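Local coordinates for probable sugar kinase (Clostridium perfringens, PDB 3KZH), which probably phosphorylates a sugar as a ribokinase-like member of the pfkB carbohydrate kinase family, and binds beta-D-glucopyranose in its pocket, at residues Asp68-Gly71 / Lys72-Val75; Thr124-Ile127 / Asp128-Glu132; Asn212-Gly216 / Leu217-Lys221; Pro296-Ala299 / Leu300-Leu304. One frame throughout, in Å; residues are numbered along the deposited sequence.

Interaction 1. Residues Asp68-Gly71 / Lys72-Val75; sequences DEHG and KSIV
Val75 N to Gly71 O and Ile74 N to His70 O, each 3.2 Å, set the regular i to i+4 bonding of the first turns of helix 69-81. Asp68 is the N-cap: its OD1 takes a weak capping bond from Gly71 N at 3.1 Å, and the same oxygen is also bonded to Thr96 OG1 in a nearby loop. The first i to i+4 bond, Lys72 N to Asp68 O, is likewise weak. Lys72 then turns its chain back past the cap. The first torsion (chi1 -54°) sets Lys72 CG beside its own N, 3.4 Å from Asp68 O, and Lys72 CD lies 3.9 Å from Glu69 OE1. That carboxylate oxygen rests against the CD and CE methylenes, and the two chains cross at a slant, while Lys72 NZ stays 5.4 Å from Glu69 OE1. The ammonium bonds instead to Asn67 O, just ahead of the cap. His70 and Ile74 look the other way, against strand 16-23 of the small four-stranded sheet that serves as the lid in ribokinase-like enzymes. Here that region meets the second subunit, where Ser73 packs on Ser73 and Glu69 on Phe41 of the other copy. Glu69 O is held twice: Ser73 N reaches it from one face of the carbonyl plane, and Ser73 OG, also near the rim of the His70 ring, reaches it from the opposite face at 2.9 Å.

Interaction 2. Residues Thr124-Ile127 / Asp128-Glu132; sequences TDFI and DSKRE
Lys130 folds back over Phe126, one helical turn earlier, and its side chain can be traced atom by atom. Lys130 CB lies 3.8 Å from Phe126 O. Next, Lys130 CG comes 3.9 Å from Phe126 CE2. A bend at chi2 (-62°) then carries the chain obliquely across the ring, and Lys130 CE stands 3.9 Å from Phe126 CZ. A second bend, at chi4 (-53°), brings Lys130 NZ within 3.2 Å of Phe126 CZ and almost as near to CE1, approaching the ring obliquely. Ser129 OG sits over one face of the same ring, offset toward its rim, and bonds to Phe126 O at 2.8 Å. That carbonyl also accepts Lys130 N, from the same face of its plane, so it is held by two bonds, with a weak third from Ser129 N, where helix 124-129 ends. Lys130 is the residue that leaves helical geometry, and it stands as N-cap of the short helix 131-135 that leads on to strand 139-143. On the inner side Ile127 packs against Tyr152, Leu153 and Phe157 of helix 147-157, to which Asp128 OD1 adds a bond with Tyr152 OH; Lys130 touches Asp87 in a loop.

Interaction 3. Residues Asn212-Gly216 / Leu217-Lys221; sequences NYFLG and LGIKK
A Schellman motif closes the C-terminal end of helix 204-217, with Ile219 N reaching back to Phe214 O at 3.2 Å and Gly218 N giving a weak inner bond to Leu215 O at 3.4 Å. Gly218 makes the reversal with positive phi (119°), a backbone setting in which a CB would be jammed against the preceding carbonyl oxygen. The apolar pair expected of this motif is present. Ile219 lies alongside Phe214, pointing the same way, and its CD1 rests 3.8 Å from Phe214 CB. Both side chains also touch Ile186, since the turn delivers the chain from the helix to strand 221-225, parallel to strand 185-186 in the main sheet of this ribokinase-like fold. Phe214 further packs on Leu196 and Ala197 of helix 190-197. Leu217 lies obliquely over one face of the Tyr213 ring: Leu217 CG is 4.2 Å above that face, toward the rim, its CD1 is 3.9 Å from Tyr213 CE2, and its CD2 lies as near to OH. Tyr213 carries its CG anti to the backbone N (chi1 165°), which swings the ring toward Leu217. Beyond the glycine, Ile219 O turns back to Leu215 CA in a nearly straight CA-H...O contact of 3.3 Å, and Lys220 NZ donates to Gly218 O.

Interaction 4. Residues Pro296-Ala299 / Leu300-Leu304; sequences PDMA and LDTVL
Ala299 O takes a sound bond from Val303 N, 3.2 Å long with an N-H...O angle of 155° and nearly along the C=O axis, and a second, weak one from Thr302 OG1 at 3.3 Å. The hydroxyl can turn to this carbonyl because OG1 stands between its own backbone N and carbonyl carbon (chi1 83°). CG2 of the same threonine points elsewhere, Thr302 CG2 meeting Asp297 O at 3.3 Å. Ala299 occupies the N-cap of helix 300-308 and offers no side-chain acceptor there. In the first turn Asp301, its carboxylate turned back (chi1 47°), takes a weak bond through OD1 from Thr302 N at 2.8 Å, and OD1 rests 3.3 Å from Ala299 CB. A carboxylate so near a helix start is probably stabilised by the helix dipole. Across the cap runs a hydrophobic staple, the pairing of the residue before the N-cap with the fourth residue of the helix. Selenomethionine Met298 supplies one side and Val303 the other, with Met298 SE 3.7 Å from Val303 CG2. Val303 CG2 also lies 3.2 Å from Ala299 O. Both staple residues face helix 273-288, where Met298 touches Ile286 and Thr287 while Val303 meets Phe279. Just ahead, the loop that brings the chain here from helix 273-288 is tied to the end of helix 44-54: Arg54 NH1 bonds to both Pro296 O and Met298 O. The CG of Met298 passes 3.7 Å from Thr302 OG1, the two side chains crossing at about a right angle.

Overall arrangement
From the N terminus the four contacts follow in series; none nests in, crosses or touches another, and each closes a single turn at a helix end. Interaction 1 starts helix 69-81 beside the sheet that probably acts as lid and the second subunit. Interaction 2, with nearest atoms about 12 Å from those of interaction 1, breaks one helix and starts another before strand 139-143. Interaction 3 ends helix 204-217 ahead of strand 221-225, whose last residue, Ser225, lines the glucose pocket; the centre of interaction 3 lies about 40 Å from that of interaction 1, on the opposite side of the chain's centre. Interaction 4 opens helix 300-308, which leads to strand 312-317 at one edge of the main sheet.

Interaction 1. Residues Asp68-Gly71 / Lys72-Val75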
loop_
_atom_site.group_PDB
_atom_site.type_symbol
_atom_site.label_atom_id
_atom_site.label_comp_id
_atom_site.label_asym_id
_atom_site.label_seq_id
_atom_site.Cartn_x
_atom_site.Cartn_y
_atom_site.Cartn_z
ATOM N N ASP A 68 3.710 -5.390 -8.608
ATOM C CA ASP A 68 4.255 -4.503 -7.582
ATOM C C ASP A 68 3.609 -4.719 -6.202
ATOM O O ASP A 68 2.867 -5.686 -6.007
ATOM C CB ASP A 68 4.110 -3.041 -8.041
ATOM C CG ASP A 68 2.706 -2.707 -8.538
ATOM O OD1 ASP A 68 1.780 -3.509 -8.319
ATOM O OD2 ASP A 68 2.526 -1.631 -9.137
ATOM N N GLU A 69 3.846 -3.785 -5.279
ATOM C CA GLU A 69 3.315 -3.852 -3.916
ATOM C C GLU A 69 1.799 -3.674 -3.808
ATOM O O GLU A 69 1.167 -4.247 -2.919
ATOM C CB GLU A 69 4.034 -2.840 -3.020
ATOM C CG GLU A 69 4.436 -3.394 -1.657
ATOM C CD GLU A 69 5.571 -4.418 -1.716
ATOM O OE1 GLU A 69 5.503 -5.417 -0.972
ATOM O OE2 GLU A 69 6.539 -4.225 -2.481
ATOM N N HIS A 70 1.227 -2.887 -4.716
ATOM C CA HIS A 70 -0.215 -2.652 -4.747
ATOM C C HIS A 70 -0.924 -3.869 -5.318
ATOM O O HIS A 70 -2.087 -4.120 -5.000
ATOM C CB HIS A 70 -0.559 -1.415 -5.565
ATOM C CG HIS A 70 -0.329 -0.126 -4.840
ATOM N ND1 HIS A 70 -0.248 -0.042 -3.467
ATOM C CD2 HIS A 70 -0.170 1.132 -5.305
ATOM C CE1 HIS A 70 -0.051 1.216 -3.118
ATOM N NE2 HIS A 70 -0.001 1.949 -4.213
ATOM N N GLY A 71 -0.186 -4.632 -6.129
ATOM C CA GLY A 71 -0.693 -5.857 -6.727
ATOM C C GLY A 71 -0.857 -6.909 -5.652
ATOM O O GLY A 71 -1.875 -7.588 -5.617
ATOM N N LYS A 72 0.102 -6.966 -4.724
ATOM C CA LYS A 72 0.069 -7.916 -3.605
ATOM C C LYS A 72 -1.023 -7.550 -2.596
ATOM O O LYS A 72 -1.587 -8.432 -1.941
ATOM C CB LYS A 72 1.424 -7.969 -2.886
ATOM C CG LYS A 72 2.591 -8.258 -3.795
ATOM C CD LYS A 72 3.901 -8.363 -3.028
ATOM C CE LYS A 72 5.082 -8.032 -3.927
ATOM N NZ LYS A 72 5.047 -8.749 -5.237
ATOM N N SER A 73 -1.328 -6.252 -2.509
ATOM C CA SER A 73 -2.354 -5.713 -1.608
ATOM C C SER A 73 -3.753 -6.162 -2.043
ATOM O O SER A 73 -4.547 -6.629 -1.220
ATOM C CB SER A 73 -2.298 -4.184 -1.584
ATOM O OG SER A 73 -1.067 -3.711 -1.092
ATOM N N ILE A 74 -4.020 -6.040 -3.347
ATOM C CA ILE A 74 -5.291 -6.440 -3.968
ATOM C C ILE A 74 -5.469 -7.956 -3.799
ATOM O O ILE A 74 -6.493 -8.390 -3.270
ATOM C CB ILE A 74 -5.331 -6.086 -5.496
ATOM C CG1 ILE A 74 -5.188 -4.579 -5.722
ATOM C CG2 ILE A 74 -6.625 -6.595 -6.153
ATOM C CD1 ILE A 74 -6.473 -3.755 -5.587
ATOM N N VAL A 75 -4.442 -8.731 -4.164
ATOM C CA VAL A 75 -4.472 -10.192 -4.069
ATOM C C VAL A 75 -4.753 -10.673 -2.656
ATOM O O VAL A 75 -5.618 -11.528 -2.463
ATOM C CB VAL A 75 -3.178 -10.858 -4.633
ATOM C CG1 VAL A 75 -3.293 -12.384 -4.593
ATOM C CG2 VAL A 75 -2.966 -10.466 -6.045
#

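Interaction 2. Residues Thr124-Ile127 / Asp128-Glu132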
loop_
_atom_site.group_PDB
_atom_site.type_symbol
_atom_site.label_atom_id
_atom_site.label_comp_id
_atom_site.label_asym_id
_atom_site.label_seq_id
_atom_site.Cartn_x
_atom_site.Cartn_y
_atom_site.Cartn_z
ATOM N N THR A 124 -6.199 -9.502 -27.003
ATOM C CA THR A 124 -6.943 -10.674 -27.466
ATOM C C THR A 124 -6.274 -12.021 -27.186
ATOM O O THR A 124 -6.966 -13.017 -26.965
ATOM C CB THR A 124 -7.270 -10.563 -28.964
ATOM O OG1 THR A 124 -6.061 -10.360 -29.710
ATOM C CG2 THR A 124 -8.222 -9.395 -29.208
ATOM N N ASP A 125 -4.939 -12.037 -27.162
ATOM C CA ASP A 125 -4.161 -13.255 -26.881
ATOM C C ASP A 125 -4.415 -13.778 -25.470
ATOM O O ASP A 125 -4.509 -14.995 -25.257
ATOM C CB ASP A 125 -2.661 -13.002 -27.064
ATOM C CG ASP A 125 -2.186 -13.285 -28.471
ATOM O OD1 ASP A 125 -2.900 -12.941 -29.440
ATOM O OD2 ASP A 125 -1.081 -13.852 -28.608
ATOM N N PHE A 126 -4.561 -12.846 -24.523
ATOM C CA PHE A 126 -4.837 -13.190 -23.139
ATOM C C PHE A 126 -6.289 -13.680 -23.008
ATOM O O PHE A 126 -6.525 -14.666 -22.295
ATOM C CB PHE A 126 -4.508 -12.017 -22.192
ATOM C CG PHE A 126 -4.515 -12.394 -20.732
ATOM C CD1 PHE A 126 -3.391 -13.017 -20.157
ATOM C CD2 PHE A 126 -5.681 -12.239 -19.949
ATOM C CE1 PHE A 126 -3.423 -13.492 -18.819
ATOM C CE2 PHE A 126 -5.733 -12.708 -18.611
ATOM C CZ PHE A 126 -4.600 -13.341 -18.053
ATOM N N ILE A 127 -7.238 -13.025 -23.705
ATOM C CA ILE A 127 -8.657 -13.445 -23.679
ATOM C C ILE A 127 -8.737 -14.885 -24.185
ATOM O O ILE A 127 -9.345 -15.725 -23.530
ATOM C CB ILE A 127 -9.612 -12.552 -24.565
ATOM C CG1 ILE A 127 -9.947 -11.238 -23.876
ATOM C CG2 ILE A 127 -10.976 -13.193 -24.690
ATOM C CD1 ILE A 127 -10.134 -10.060 -24.802
ATOM N N ASP A 128 -8.058 -15.154 -25.305
ATOM C CA ASP A 128 -8.015 -16.481 -25.932
ATOM C C ASP A 128 -7.445 -17.567 -25.024
ATOM O O ASP A 128 -7.938 -18.694 -25.040
ATOM C CB ASP A 128 -7.204 -16.448 -27.233
ATOM C CG ASP A 128 -7.868 -15.633 -28.332
ATOM O OD1 ASP A 128 -9.116 -15.533 -28.352
ATOM O OD2 ASP A 128 -7.129 -15.085 -29.178
ATOM N N SER A 129 -6.450 -17.215 -24.205
ATOM C CA SER A 129 -5.822 -18.174 -23.293
ATOM C C SER A 129 -6.745 -18.550 -22.148
ATOM O O SER A 129 -6.668 -19.656 -21.613
ATOM C CB SER A 129 -4.472 -17.642 -22.759
ATOM O OG SER A 129 -4.605 -16.615 -21.780
ATOM N N LYS A 130 -7.648 -17.630 -21.819
ATOM C CA LYS A 130 -8.611 -17.808 -20.733
ATOM C C LYS A 130 -10.044 -17.978 -21.234
ATOM O O LYS A 130 -10.987 -17.807 -20.463
ATOM C CB LYS A 130 -8.550 -16.611 -19.768
ATOM C CG LYS A 130 -7.201 -16.339 -19.109
ATOM C CD LYS A 130 -6.742 -17.487 -18.228
ATOM C CE LYS A 130 -5.563 -17.093 -17.372
ATOM N NZ LYS A 130 -4.446 -16.513 -18.154
ATOM N N ARG A 131 -10.205 -18.365 -22.504
ATOM C CA ARG A 131 -11.529 -18.554 -23.128
ATOM C C ARG A 131 -12.474 -19.500 -22.375
ATOM O O ARG A 131 -13.678 -19.283 -22.329
ATOM C CB ARG A 131 -11.374 -19.026 -24.582
ATOM C CG ARG A 131 -10.609 -20.339 -24.749
ATOM C CD ARG A 131 -10.689 -20.862 -26.156
ATOM N NE ARG A 131 -12.031 -21.334 -26.474
ATOM C CZ ARG A 131 -12.316 -22.205 -27.439
ATOM N NH1 ARG A 131 -11.351 -22.718 -28.202
ATOM N NH2 ARG A 131 -13.576 -22.573 -27.635
ATOM N N GLU A 132 -11.888 -20.497 -21.721
ATOM C CA GLU A 132 -12.621 -21.500 -20.955
ATOM C C GLU A 132 -13.248 -20.917 -19.682
ATOM O O GLU A 132 -14.253 -21.432 -19.188
ATOM C CB GLU A 132 -11.677 -22.643 -20.610
ATOM C CG GLU A 132 -12.333 -23.985 -20.477
ATOM C CD GLU A 132 -11.319 -25.073 -20.232
ATOM O OE1 GLU A 132 -10.730 -25.567 -21.218
ATOM O OE2 GLU A 132 -11.104 -25.413 -19.048
#

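Interaction 3. Residues Asn212-Gly216 / Leu217-Lys221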
loop_
_atom_site.group_PDB
_atom_site.type_symbol
_atom_site.label_atom_id
_atom_site.label_comp_id
_atom_site.label_asym_id
_atom_site.label_seq_id
_atom_site.Cartn_x
_atom_site.Cartn_y
_atom_site.Cartn_z
ATOM N N ASN A 212 -39.063 -1.991 -23.102
ATOM C CA ASN A 212 -39.642 -2.837 -24.161
ATOM C C ASN A 212 -38.786 -2.818 -25.426
ATOM O O ASN A 212 -38.674 -3.825 -26.123
ATOM C CB ASN A 212 -41.072 -2.409 -24.513
ATOM C CG ASN A 212 -42.125 -3.043 -23.611
ATOM O OD1 ASN A 212 -41.916 -4.114 -23.019
ATOM N ND2 ASN A 212 -43.280 -2.388 -23.520
ATOM N N TYR A 213 -38.163 -1.669 -25.687
ATOM C CA TYR A 213 -37.270 -1.469 -26.824
ATOM C C TYR A 213 -35.982 -2.287 -26.614
ATOM O O TYR A 213 -35.487 -2.915 -27.556
ATOM C CB TYR A 213 -36.977 0.038 -26.987
ATOM C CG TYR A 213 -35.800 0.385 -27.875
ATOM C CD1 TYR A 213 -35.865 0.209 -29.275
ATOM C CD2 TYR A 213 -34.589 0.845 -27.312
ATOM C CE1 TYR A 213 -34.737 0.480 -30.098
ATOM C CE2 TYR A 213 -33.459 1.116 -28.123
ATOM C CZ TYR A 213 -33.542 0.930 -29.508
ATOM O OH TYR A 213 -32.441 1.180 -30.289
ATOM N N PHE A 214 -35.461 -2.279 -25.383
ATOM C CA PHE A 214 -34.252 -3.030 -25.036
ATOM C C PHE A 214 -34.488 -4.528 -25.175
ATOM O O PHE A 214 -33.626 -5.240 -25.687
ATOM C CB PHE A 214 -33.775 -2.704 -23.617
ATOM C CG PHE A 214 -33.282 -1.288 -23.428
ATOM C CD1 PHE A 214 -32.436 -0.677 -24.373
ATOM C CD2 PHE A 214 -33.651 -0.564 -22.275
ATOM C CE1 PHE A 214 -31.958 0.646 -24.174
ATOM C CE2 PHE A 214 -33.187 0.761 -22.057
ATOM C CZ PHE A 214 -32.335 1.367 -23.013
ATOM N N LEU A 215 -35.689 -4.978 -24.798
ATOM C CA LEU A 215 -36.084 -6.388 -24.911
ATOM C C LEU A 215 -36.228 -6.790 -26.381
ATOM O O LEU A 215 -36.053 -7.963 -26.728
ATOM C CB LEU A 215 -37.410 -6.650 -24.186
ATOM C CG LEU A 215 -37.540 -6.394 -22.681
ATOM C CD1 LEU A 215 -39.004 -6.411 -22.311
ATOM C CD2 LEU A 215 -36.743 -7.383 -21.858
ATOM N N GLY A 216 -36.521 -5.791 -27.225
ATOM C CA GLY A 216 -36.682 -5.978 -28.661
ATOM C C GLY A 216 -35.351 -6.205 -29.348
ATOM O O GLY A 216 -35.258 -7.004 -30.287
ATOM N N LEU A 217 -34.318 -5.528 -28.839
ATOM C CA LEU A 217 -32.948 -5.631 -29.332
ATOM C C LEU A 217 -32.326 -7.007 -29.036
ATOM O O LEU A 217 -31.327 -7.395 -29.650
ATOM C CB LEU A 217 -32.082 -4.543 -28.695
ATOM C CG LEU A 217 -32.345 -3.059 -28.978
ATOM C CD1 LEU A 217 -31.380 -2.229 -28.149
ATOM C CD2 LEU A 217 -32.189 -2.721 -30.471
ATOM N N GLY A 218 -32.939 -7.742 -28.107
ATOM C CA GLY A 218 -32.452 -9.058 -27.731
ATOM C C GLY A 218 -32.055 -9.175 -26.267
ATOM O O GLY A 218 -31.727 -10.268 -25.802
ATOM N N ILE A 219 -32.083 -8.052 -25.545
ATOM C CA ILE A 219 -31.745 -8.027 -24.121
ATOM C C ILE A 219 -32.822 -8.803 -23.355
ATOM O O ILE A 219 -34.010 -8.695 -23.658
ATOM C CB ILE A 219 -31.570 -6.567 -23.593
ATOM C CG1 ILE A 219 -30.487 -5.846 -24.412
ATOM C CG2 ILE A 219 -31.200 -6.561 -22.094
ATOM C CD1 ILE A 219 -30.442 -4.332 -24.257
ATOM N N LYS A 220 -32.383 -9.643 -22.421
ATOM C CA LYS A 220 -33.293 -10.479 -21.645
ATOM C C LYS A 220 -33.884 -9.840 -20.406
ATOM O O LYS A 220 -35.043 -10.081 -20.092
ATOM C CB LYS A 220 -32.614 -11.798 -21.255
ATOM C CG LYS A 220 -32.019 -12.601 -22.406
ATOM C CD LYS A 220 -33.070 -13.150 -23.365
ATOM C CE LYS A 220 -32.442 -14.101 -24.380
ATOM N NZ LYS A 220 -31.429 -13.434 -25.251
ATOM N N LYS A 221 -33.069 -9.092 -19.660
ATOM C CA LYS A 221 -33.518 -8.457 -18.414
ATOM C C LYS A 221 -33.081 -6.997 -18.285
ATOM O O LYS A 221 -31.896 -6.689 -18.429
ATOM C CB LYS A 221 -33.025 -9.259 -17.191
ATOM C CG LYS A 221 -33.367 -10.746 -17.191
ATOM C CD LYS A 221 -33.947 -11.218 -15.888
ATOM C CE LYS A 221 -34.470 -12.651 -16.015
ATOM N NZ LYS A 221 -33.385 -13.639 -16.241
#

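Interaction 4. Residues Pro296-Ala299 / Leu300-Leu304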
loop_
_atom_site.group_PDB
_atom_site.type_symbol
_atom_site.label_atom_id
_atom_site.label_comp_id
_atom_site.label_asym_id
_atom_site.label_seq_id
_atom_site.Cartn_x
_atom_site.Cartn_y
_atom_site.Cartn_z
ATOM N N PRO A 296 -18.080 -2.178 5.562
ATOM C CA PRO A 296 -17.193 -3.160 6.202
ATOM C C PRO A 296 -17.865 -4.391 6.800
ATOM O O PRO A 296 -17.274 -5.469 6.816
ATOM C CB PRO A 296 -16.514 -2.339 7.299
ATOM C CG PRO A 296 -16.472 -0.980 6.727
ATOM C CD PRO A 296 -17.856 -0.848 6.166
ATOM N N ASP A 297 -19.105 -4.235 7.259
ATOM C CA ASP A 297 -19.823 -5.338 7.886
ATOM C C ASP A 297 -20.736 -6.123 6.980
ATOM O O ASP A 297 -21.298 -7.132 7.410
ATOM C CB ASP A 297 -20.622 -4.857 9.101
ATOM C CG ASP A 297 -19.751 -4.224 10.163
ATOM O OD1 ASP A 297 -18.551 -4.578 10.266
ATOM O OD2 ASP A 297 -20.272 -3.350 10.888
HETATM N N MSE A 298 -20.859 -5.697 5.725
HETATM C CA MSE A 298 -21.740 -6.378 4.787
HETATM C C MSE A 298 -21.385 -7.819 4.455
HETATM O O MSE A 298 -20.240 -8.161 4.119
HETATM C CB MSE A 298 -21.954 -5.577 3.512
HETATM C CG MSE A 298 -23.425 -5.494 3.130
HETATM SE SE MSE A 298 -23.721 -5.763 1.281
HETATM C CE MSE A 298 -23.535 -3.924 0.751
ATOM N N ALA A 299 -22.402 -8.645 4.665
ATOM C CA ALA A 299 -22.391 -10.079 4.459
ATOM C C ALA A 299 -23.831 -10.476 4.179
ATOM O O ALA A 299 -24.731 -9.643 4.279
ATOM C CB ALA A 299 -21.889 -10.779 5.725
ATOM N N LEU A 300 -24.043 -11.753 3.859
ATOM C CA LEU A 300 -25.368 -12.306 3.577
ATOM C C LEU A 300 -26.348 -12.036 4.723
ATOM O O LEU A 300 -27.430 -11.490 4.486
ATOM C CB LEU A 300 -25.282 -13.818 3.276
ATOM C CG LEU A 300 -26.574 -14.605 2.978
ATOM C CD1 LEU A 300 -27.277 -14.033 1.772
ATOM C CD2 LEU A 300 -26.294 -16.080 2.770
ATOM N N ASP A 301 -25.922 -12.317 5.956
ATOM C CA ASP A 301 -26.756 -12.106 7.146
ATOM C C ASP A 301 -27.252 -10.666 7.355
ATOM O O ASP A 301 -28.432 -10.480 7.639
ATOM C CB ASP A 301 -26.080 -12.656 8.424
ATOM C CG ASP A 301 -24.605 -12.252 8.558
ATOM O OD1 ASP A 301 -24.211 -11.177 8.067
ATOM O OD2 ASP A 301 -23.830 -13.021 9.164
ATOM N N THR A 302 -26.387 -9.666 7.133
ATOM C CA THR A 302 -26.771 -8.250 7.293
ATOM C C THR A 302 -27.744 -7.777 6.199
ATOM O O THR A 302 -28.631 -6.968 6.467
ATOM C CB THR A 302 -25.554 -7.259 7.399
ATOM O OG1 THR A 302 -25.067 -6.911 6.100
ATOM C CG2 THR A 302 -24.414 -7.862 8.202
ATOM N N VAL A 303 -27.592 -8.319 4.983
ATOM C CA VAL A 303 -28.459 -7.992 3.842
ATOM C C VAL A 303 -29.845 -8.570 4.104
ATOM O O VAL A 303 -30.834 -7.855 3.994
ATOM C CB VAL A 303 -27.898 -8.536 2.480
ATOM C CG1 VAL A 303 -28.823 -8.176 1.331
ATOM C CG2 VAL A 303 -26.536 -7.990 2.218
ATOM N N LEU A 304 -29.893 -9.832 4.532
ATOM C CA LEU A 304 -31.154 -10.508 4.856
ATOM C C LEU A 304 -31.881 -9.908 6.067
ATOM O O LEU A 304 -33.109 -9.834 6.076
ATOM C CB LEU A 304 -30.932 -12.004 5.075
ATOM C CG LEU A 304 -30.552 -12.885 3.877
ATOM C CD1 LEU A 304 -30.447 -14.335 4.341
ATOM C CD2 LEU A 304 -31.574 -12.779 2.761
#